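Local coordinates for protein cystatin-F (Homo sapiens, PDB 2CH9) that inhibits papain and cathepsin L, more weakly than other cystatins, and is secreted as a disulfide-linked glycoprotein dimer activated by reduction, at residues A[19-25]-A[56-62]; A[29-34]-A[69-73]; A[35-39]-A[87-91]. All coordinates share one frame; numbering follows the deposited sequence.

Contact 1. Residues A[19-25]-A[56-62]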
# COMPACT_ATOMS: atom_id res chain seq x y z
N PHE A 19 -3.17 2.43 9.95
CA PHE A 19 -1.82 2.42 9.40
C PHE A 19 -1.33 0.96 9.40
O PHE A 19 -1.75 0.19 10.27
CB PHE A 19 -0.91 3.31 10.27
CG PHE A 19 0.44 3.56 9.67
CD1 PHE A 19 0.61 4.51 8.68
CD2 PHE A 19 1.55 2.83 10.12
CE1 PHE A 19 1.85 4.72 8.11
CE2 PHE A 19 2.81 3.05 9.56
CZ PHE A 19 2.96 4.00 8.54
N PRO A 20 -0.49 0.56 8.41
CA PRO A 20 -0.02 -0.84 8.41
C PRO A 20 0.81 -1.20 9.66
O PRO A 20 1.65 -0.41 10.08
CB PRO A 20 0.86 -0.92 7.15
CG PRO A 20 0.42 0.25 6.29
CD PRO A 20 0.04 1.32 7.26
N LYS A 21 0.54 -2.35 10.26
CA LYS A 21 1.27 -2.82 11.46
C LYS A 21 1.89 -4.18 11.17
O LYS A 21 1.33 -4.98 10.45
CB LYS A 21 0.36 -3.00 12.69
CG LYS A 21 -0.79 -2.01 12.92
CD LYS A 21 -0.33 -0.61 13.36
CE LYS A 21 -1.32 -0.02 14.36
NZ LYS A 21 -2.72 0.05 13.83
N THR A 22 3.04 -4.43 11.76
CA THR A 22 3.66 -5.74 11.71
C THR A 22 2.68 -6.83 12.19
O THR A 22 1.93 -6.65 13.16
CB THR A 22 4.96 -5.77 12.56
OG1 THR A 22 5.65 -7.00 12.33
CG2 THR A 22 4.68 -5.65 14.08
N ILE A 23 2.73 -7.97 11.51
CA ILE A 23 1.97 -9.14 11.93
C ILE A 23 2.85 -10.37 11.72
O ILE A 23 3.69 -10.37 10.81
CB ILE A 23 0.60 -9.22 11.19
CG1 ILE A 23 -0.31 -10.30 11.81
CG2 ILE A 23 0.78 -9.34 9.65
CD1 ILE A 23 -1.73 -10.29 11.22
N LYS A 24 2.70 -11.39 12.58
CA LYS A 24 3.48 -12.63 12.49
C LYS A 24 3.26 -13.31 11.15
O LYS A 24 2.15 -13.33 10.63
CB LYS A 24 3.12 -13.60 13.63
CG LYS A 24 3.27 -13.01 15.03
CD LYS A 24 3.37 -14.10 16.11
CE LYS A 24 2.83 -13.62 17.47
NZ LYS A 24 3.18 -12.19 17.78
N THR A 25 4.33 -13.89 10.59
CA THR A 25 4.27 -14.45 9.23
C THR A 25 3.60 -15.84 9.21
O THR A 25 3.38 -16.42 8.15
CB THR A 25 5.67 -14.50 8.57
OG1 THR A 25 6.55 -15.29 9.38
CG2 THR A 25 6.28 -13.09 8.45
N ILE A 56 7.00 -17.01 3.66
CA ILE A 56 6.55 -15.65 3.89
C ILE A 56 7.58 -15.00 4.79
O ILE A 56 7.71 -15.37 5.96
CB ILE A 56 5.16 -15.60 4.54
CG1 ILE A 56 4.16 -16.37 3.68
CG2 ILE A 56 4.72 -14.14 4.76
CD1 ILE A 56 2.98 -16.86 4.45
N THR A 57 8.33 -14.04 4.24
CA THR A 57 9.45 -13.47 4.97
C THR A 57 9.06 -12.25 5.80
O THR A 57 9.60 -12.04 6.89
CB THR A 57 10.65 -13.15 4.04
OG1 THR A 57 10.16 -12.68 2.79
CG2 THR A 57 11.45 -14.40 3.78
N ARG A 58 8.11 -11.46 5.29
CA ARG A 58 7.66 -10.24 5.96
C ARG A 58 6.18 -10.03 5.72
O ARG A 58 5.65 -10.42 4.68
CB ARG A 58 8.49 -9.01 5.51
CG ARG A 58 9.93 -9.08 5.97
CD ARG A 58 10.74 -7.81 5.75
NE ARG A 58 11.36 -7.79 4.42
CZ ARG A 58 12.24 -6.87 3.99
NH1 ARG A 58 12.61 -5.87 4.79
NH2 ARG A 58 12.73 -6.94 2.76
N ALA A 59 5.50 -9.40 6.68
CA ALA A 59 4.05 -9.21 6.58
C ALA A 59 3.64 -7.98 7.39
O ALA A 59 4.10 -7.80 8.53
CB ALA A 59 3.31 -10.43 7.10
N LEU A 60 2.78 -7.16 6.80
CA LEU A 60 2.09 -6.07 7.49
C LEU A 60 0.61 -6.26 7.23
O LEU A 60 0.23 -6.84 6.22
CB LEU A 60 2.50 -4.67 6.96
CG LEU A 60 3.93 -4.15 7.12
CD1 LEU A 60 4.23 -2.99 6.18
CD2 LEU A 60 4.26 -3.74 8.57
N VAL A 61 -0.23 -5.78 8.14
CA VAL A 61 -1.66 -5.83 7.92
C VAL A 61 -2.21 -4.44 8.25
O VAL A 61 -1.74 -3.77 9.16
CB VAL A 61 -2.32 -6.91 8.78
CG1 VAL A 61 -2.10 -6.61 10.29
CG2 VAL A 61 -3.79 -7.08 8.44
N GLN A 62 -3.15 -3.97 7.45
CA GLN A 62 -3.74 -2.68 7.69
C GLN A 62 -5.25 -2.84 7.74
O GLN A 62 -5.83 -3.57 6.92
CB GLN A 62 -3.32 -1.74 6.55
CG GLN A 62 -3.90 -0.33 6.61
CD GLN A 62 -3.46 0.51 5.42
OE1 GLN A 62 -3.18 -0.03 4.34
NE2 GLN A 62 -3.35 1.82 5.61
O HOH W 1 6.54 -9.71 9.79
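In the cystatin fold an N-terminal strand runs antiparallel to the long second strand at the border of a sheet that wraps a helix, and here segment 19-25 meets segment 56-62 in that way. Lys21 and Val61 form a hydrogen-bonded pair: Lys21 N reaches Val61 O at 2.9 Å with an N-H...O angle of 171°, and Val61 N returns a bond of equal length to Lys21 O. At the next pair, Thr22 and Leu60, no such exchange is made, and Leu60 CD2 tucks against Thr22 N at 3.5 Å. The third bond is longer, and Ile23 N comes to Ala59 O from well above the carbonyl plane. Beyond it the backbones part at Lys24, before Thr25 returns to Ile56, and water 1 bridges them by donating to Ile23 O and accepting from Ala59 N.

The apolar packing changes along the pair. Ile23 has CG1 anti to its own N (chi1 -170°), which carries CD1 over to Val61 CG1 at 3.8 Å while CG2 rests on Ala59 CB; on the helix side, Ile23 also touches Val30. Near the start of the segment, the Pro20 ring lies alongside the extended Gln62 side chain, both pointing the same way, and Pro20 CB meets Leu60 CD1. The amide NE2 of Gln62 is hydrogen-bonded to the carbonyl oxygen of Gly18, the reactive-site residue, and Gln62 itself opens the motif known as the secondary area of contact. This pairing therefore joins two of the inhibitory elements of the family, the N-terminal segment and the first hairpin. At the far end Thr25 sets its CB 3.4 Å from Ile56 O, and its CG2 lies 3.8 Å from Thr57 O.

Contact 2. Residues A[29-34]-A[69-73]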
# COMPACT_ATOMS: atom_id res chain seq x y z
N GLY A 29 -4.47 -15.71 9.00
CA GLY A 29 -4.88 -14.73 7.99
C GLY A 29 -3.77 -14.41 7.00
O GLY A 29 -4.01 -14.30 5.78
N VAL A 30 -2.55 -14.23 7.50
CA VAL A 30 -1.39 -14.04 6.63
C VAL A 30 -1.19 -15.23 5.71
O VAL A 30 -0.90 -15.06 4.54
CB VAL A 30 -0.08 -13.83 7.41
CG1 VAL A 30 1.12 -13.85 6.46
CG2 VAL A 30 -0.12 -12.51 8.17
N LEU A 31 -1.35 -16.44 6.26
CA LEU A 31 -1.15 -17.66 5.48
C LEU A 31 -2.16 -17.76 4.34
O LEU A 31 -1.80 -18.14 3.22
CB LEU A 31 -1.20 -18.90 6.37
CG LEU A 31 -0.11 -18.98 7.44
CD1 LEU A 31 -0.45 -20.08 8.43
CD2 LEU A 31 1.28 -19.21 6.86
N GLN A 32 -3.42 -17.41 4.62
CA GLN A 32 -4.47 -17.43 3.61
C GLN A 32 -4.23 -16.34 2.57
O GLN A 32 -4.47 -16.55 1.39
CB GLN A 32 -5.85 -17.28 4.25
CG GLN A 32 -7.01 -17.35 3.25
CD GLN A 32 -7.06 -18.67 2.47
OE1 GLN A 32 -7.38 -19.73 3.03
NE2 GLN A 32 -6.75 -18.62 1.17
N ALA A 33 -3.72 -15.19 3.00
CA ALA A 33 -3.43 -14.10 2.06
C ALA A 33 -2.31 -14.48 1.08
O ALA A 33 -2.38 -14.16 -0.12
CB ALA A 33 -3.11 -12.80 2.82
N ALA A 34 -1.29 -15.17 1.58
CA ALA A 34 -0.20 -15.66 0.74
C ALA A 34 -0.68 -16.71 -0.27
O ALA A 34 -0.16 -16.77 -1.38
CB ALA A 34 0.92 -16.24 1.60
N TYR A 69 -3.45 -7.03 3.57
CA TYR A 69 -2.14 -7.61 3.86
C TYR A 69 -1.12 -7.08 2.91
O TYR A 69 -1.38 -6.95 1.71
CB TYR A 69 -2.19 -9.12 3.80
CG TYR A 69 -3.09 -9.71 4.85
CD1 TYR A 69 -2.62 -9.94 6.15
CD2 TYR A 69 -4.42 -9.99 4.58
CE1 TYR A 69 -3.46 -10.46 7.12
CE2 TYR A 69 -5.26 -10.51 5.55
CZ TYR A 69 -4.78 -10.74 6.81
OH TYR A 69 -5.62 -11.27 7.75
N MET A 70 0.04 -6.69 3.43
CA MET A 70 1.17 -6.35 2.57
C MET A 70 2.20 -7.43 2.85
O MET A 70 2.69 -7.53 3.98
CB MET A 70 1.71 -4.95 2.91
CG MET A 70 0.65 -3.89 2.80
SD MET A 70 1.19 -2.30 3.43
CE MET A 70 -0.12 -1.25 2.78
N LEU A 71 2.53 -8.23 1.84
CA LEU A 71 3.30 -9.45 2.05
C LEU A 71 4.55 -9.51 1.19
O LEU A 71 4.54 -9.10 0.03
CB LEU A 71 2.46 -10.69 1.77
CG LEU A 71 1.11 -10.89 2.44
CD1 LEU A 71 0.55 -12.22 1.99
CD2 LEU A 71 1.22 -10.87 3.98
N GLU A 72 5.61 -10.03 1.79
CA GLU A 72 6.81 -10.44 1.08
C GLU A 72 6.79 -11.97 1.15
O GLU A 72 6.97 -12.56 2.20
CB GLU A 72 8.06 -9.87 1.76
CG GLU A 72 9.34 -10.11 1.02
CD GLU A 72 10.54 -9.56 1.78
OE1 GLU A 72 10.95 -10.16 2.82
OE2 GLU A 72 11.10 -8.52 1.35
N VAL A 73 6.56 -12.59 -0.00
CA VAL A 73 6.27 -14.02 -0.07
C VAL A 73 7.09 -14.66 -1.20
O VAL A 73 7.21 -14.08 -2.28
CB VAL A 73 4.73 -14.27 -0.25
CG1 VAL A 73 4.13 -13.32 -1.28
CG2 VAL A 73 4.42 -15.72 -0.59
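The Tyr69 ring receives the first turn of the helix over one face, where Gly29 O stands 3.8 Å above the ring plane, displaced toward the rim. Two further groups come in obliquely: Ala33 CB, 3.6 Å from Tyr69 CD2, and the backbone N of Val30, near CE1. The phenolic OH of Tyr69 lies 3.5 Å from Gly29 CA. A side chain on this glycine would run into that oxygen, and its absence lets the tyrosine lie close against the helix.

Two residues along the strand, on the same face, Leu71 takes over. Its CG stands anti to the carbonyl carbon (chi1 -53°), and the branches part: Leu71 CD1 presses to within 3.5 Å of Ala34 N and also meets Ala33 CB, while CD2 meets Val30 CG1 at 3.9 Å. In one of its two conformers Val73 CG2 comes near Ala34 CB. The small side chains of Ala33 and Ala34 thus allow bulky strand side chains close to the helix backbone, and the contact is van der Waals packing, mostly between apolar side chains.

Helix 29-34 crosses strand 69-73 at -71°, with their axes 9.3 Å apart, as expected for the cystatin helix lying across the inner face of its curved sheet. The neighbouring strands share the work: Ala33 also touches Val109 of strand 102-112, and Ala34 touches Ile56 of strand 49-63.

Contact 3. Residues A[35-39]-A[87-91]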
# COMPACT_ATOMS: atom_id res chain seq x y z
N ARG A 35 -1.67 -17.52 0.12
CA ARG A 35 -2.32 -18.45 -0.81
C ARG A 35 -3.08 -17.70 -1.91
O ARG A 35 -2.99 -18.06 -3.09
CB ARG A 35 -3.25 -19.43 -0.08
CG ARG A 35 -4.05 -20.38 -0.99
CD ARG A 35 -3.15 -21.22 -1.93
NE ARG A 35 -2.17 -22.02 -1.20
CZ ARG A 35 -2.42 -23.18 -0.59
NH1 ARG A 35 -3.63 -23.72 -0.62
NH2 ARG A 35 -1.44 -23.80 0.07
N TYR A 36 -3.85 -16.68 -1.53
CA TYR A 36 -4.50 -15.85 -2.55
C TYR A 36 -3.50 -15.26 -3.55
O TYR A 36 -3.76 -15.22 -4.76
CB TYR A 36 -5.29 -14.72 -1.92
CG TYR A 36 -6.49 -15.19 -1.17
CD1 TYR A 36 -7.31 -16.20 -1.68
CD2 TYR A 36 -6.84 -14.60 0.03
CE1 TYR A 36 -8.45 -16.62 -0.98
CE2 TYR A 36 -7.96 -15.01 0.74
CZ TYR A 36 -8.76 -16.01 0.23
OH TYR A 36 -9.86 -16.39 0.93
N SER A 37 -2.35 -14.82 -3.04
CA SER A 37 -1.32 -14.19 -3.88
C SER A 37 -0.82 -15.14 -4.95
O SER A 37 -0.75 -14.78 -6.14
CB SER A 37 -0.15 -13.73 -3.01
OG SER A 37 -0.60 -12.78 -2.09
N VAL A 38 -0.48 -16.37 -4.55
CA VAL A 38 0.05 -17.33 -5.50
C VAL A 38 -1.01 -17.83 -6.49
O VAL A 38 -0.70 -18.15 -7.64
CB VAL A 38 0.82 -18.47 -4.84
CG1 VAL A 38 -0.14 -19.51 -4.20
CG2 VAL A 38 1.78 -19.10 -5.86
N GLU A 39 -2.27 -17.83 -6.05
CA GLU A 39 -3.39 -18.13 -6.92
C GLU A 39 -3.63 -17.03 -7.95
O GLU A 39 -3.95 -17.32 -9.10
CB GLU A 39 -4.66 -18.41 -6.09
CG GLU A 39 -4.54 -19.67 -5.25
CD GLU A 39 -5.79 -19.97 -4.45
OE1 GLU A 39 -6.58 -19.03 -4.18
OE2 GLU A 39 -5.98 -21.15 -4.09
N ARG A 87 -5.73 -29.12 -6.29
CA ARG A 87 -5.69 -28.29 -5.10
C ARG A 87 -4.25 -28.12 -4.58
O ARG A 87 -3.52 -29.09 -4.41
CB ARG A 87 -6.64 -28.85 -4.02
CG ARG A 87 -6.64 -30.39 -3.87
CD ARG A 87 -7.85 -30.98 -3.10
NE ARG A 87 -8.25 -30.21 -1.92
CZ ARG A 87 -7.48 -29.94 -0.86
NH1 ARG A 87 -6.22 -30.36 -0.81
NH2 ARG A 87 -7.97 -29.24 0.15
N LEU A 88 -3.87 -26.87 -4.34
CA LEU A 88 -2.51 -26.53 -3.92
C LEU A 88 -2.04 -27.11 -2.59
O LEU A 88 -0.85 -27.38 -2.44
CB LEU A 88 -2.31 -25.02 -3.90
CG LEU A 88 -2.10 -24.36 -5.25
CD1 LEU A 88 -2.14 -22.85 -5.09
CD2 LEU A 88 -0.76 -24.81 -5.80
N ASP A 89 -2.96 -27.29 -1.63
CA ASP A 89 -2.63 -27.93 -0.36
C ASP A 89 -2.00 -29.31 -0.55
O ASP A 89 -1.20 -29.74 0.28
CB ASP A 89 -3.86 -28.05 0.54
CG ASP A 89 -4.29 -26.72 1.12
OD1 ASP A 89 -3.47 -25.78 1.21
OD2 ASP A 89 -5.47 -26.61 1.51
N ASP A 90 -2.36 -29.99 -1.64
CA ASP A 90 -1.83 -31.33 -1.92
C ASP A 90 -0.70 -31.36 -2.97
O ASP A 90 -0.26 -32.44 -3.36
CB ASP A 90 -2.96 -32.28 -2.31
CG ASP A 90 -3.91 -32.56 -1.17
OD1 ASP A 90 -3.48 -32.64 0.00
OD2 ASP A 90 -5.11 -32.71 -1.45
N CYS A 91 -0.23 -30.19 -3.39
CA CYS A 91 0.89 -30.12 -4.33
C CYS A 91 2.22 -29.92 -3.61
O CYS A 91 2.33 -29.10 -2.72
CB CYS A 91 0.67 -28.99 -5.35
SG CYS A 91 -0.79 -29.29 -6.41
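The side chains of Arg35 and Leu88 run alongside one another, pointing in opposite senses, and this passage sets up the rest of the contact. Arg35 leaves the helix with CG anti to its backbone N (chi1 176°) and then bends at chi2 and chi3, bringing CD to 3.7 Å from Leu88 CD1 and laying one guanidinium face over the leucine, whose CB sits 3.7 Å above its centre.

With that face occupied, the edge of the guanidinium does the polar work. Arg35 NH1 and NH2 both bond end-on to Asp89 OD1, at 2.8 Å and 3.1 Å respectively. The oxygen lies close to the guanidinium plane, yet the carboxylate is turned 57° against it. NH1 consequently meets OD1 from above the carboxylate plane, whereas NH2 meets it nearly in line with the C-O bond. NH2 has a second acid in Glu53, so the arginine charge is shared between the loop and strand 49-63. Cutting the arginine back to an alanine here would probably leave Asp89 and Glu53 without their shared cation and Leu88 with its flank uncovered.

Leu88 CD1 has further company on the helix: Val38 CG1 meets it tip to tip at 4.0 Å, and the Glu39 side chain runs past it with CG at the same distance. On the loop side, a weakly bonded salt bridge from Arg87 NH1 to Asp90 OD2 adds to the charged network.

The loop partner is a short 3-10 turn, residues 88-90, between strands 67-78 and 102-112. Just after it Cys91 forms a disulfide with Cys80, the first of the two intrachain disulfides characteristic of type 2 cystatins, which ties this loop to the region following strand 67-78.

Overall arrangement
The three contacts illustrate how chemistry follows position in a helix-on-sheet fold. Contact 2 is the buried one, dominated by apolar packing, while contact 1 at the sheet border and contact 3 at the loop are partly buried and add polar bonds: main-chain pairing in contact 1, paired charges in contact 3. Helix 28-44 serves contacts 2 and 3 with successive turns, and strands 49-63 and 67-78, used by contacts 1 and 2, are sheet neighbours. Contacts 1 and 2 also touch directly, where Arg58 and Thr57 both hold Glu72, and both reach the second subunit. Contacts 1 and 3 lie about 20 Å apart, centre to centre, on opposite sides of the chain's centre.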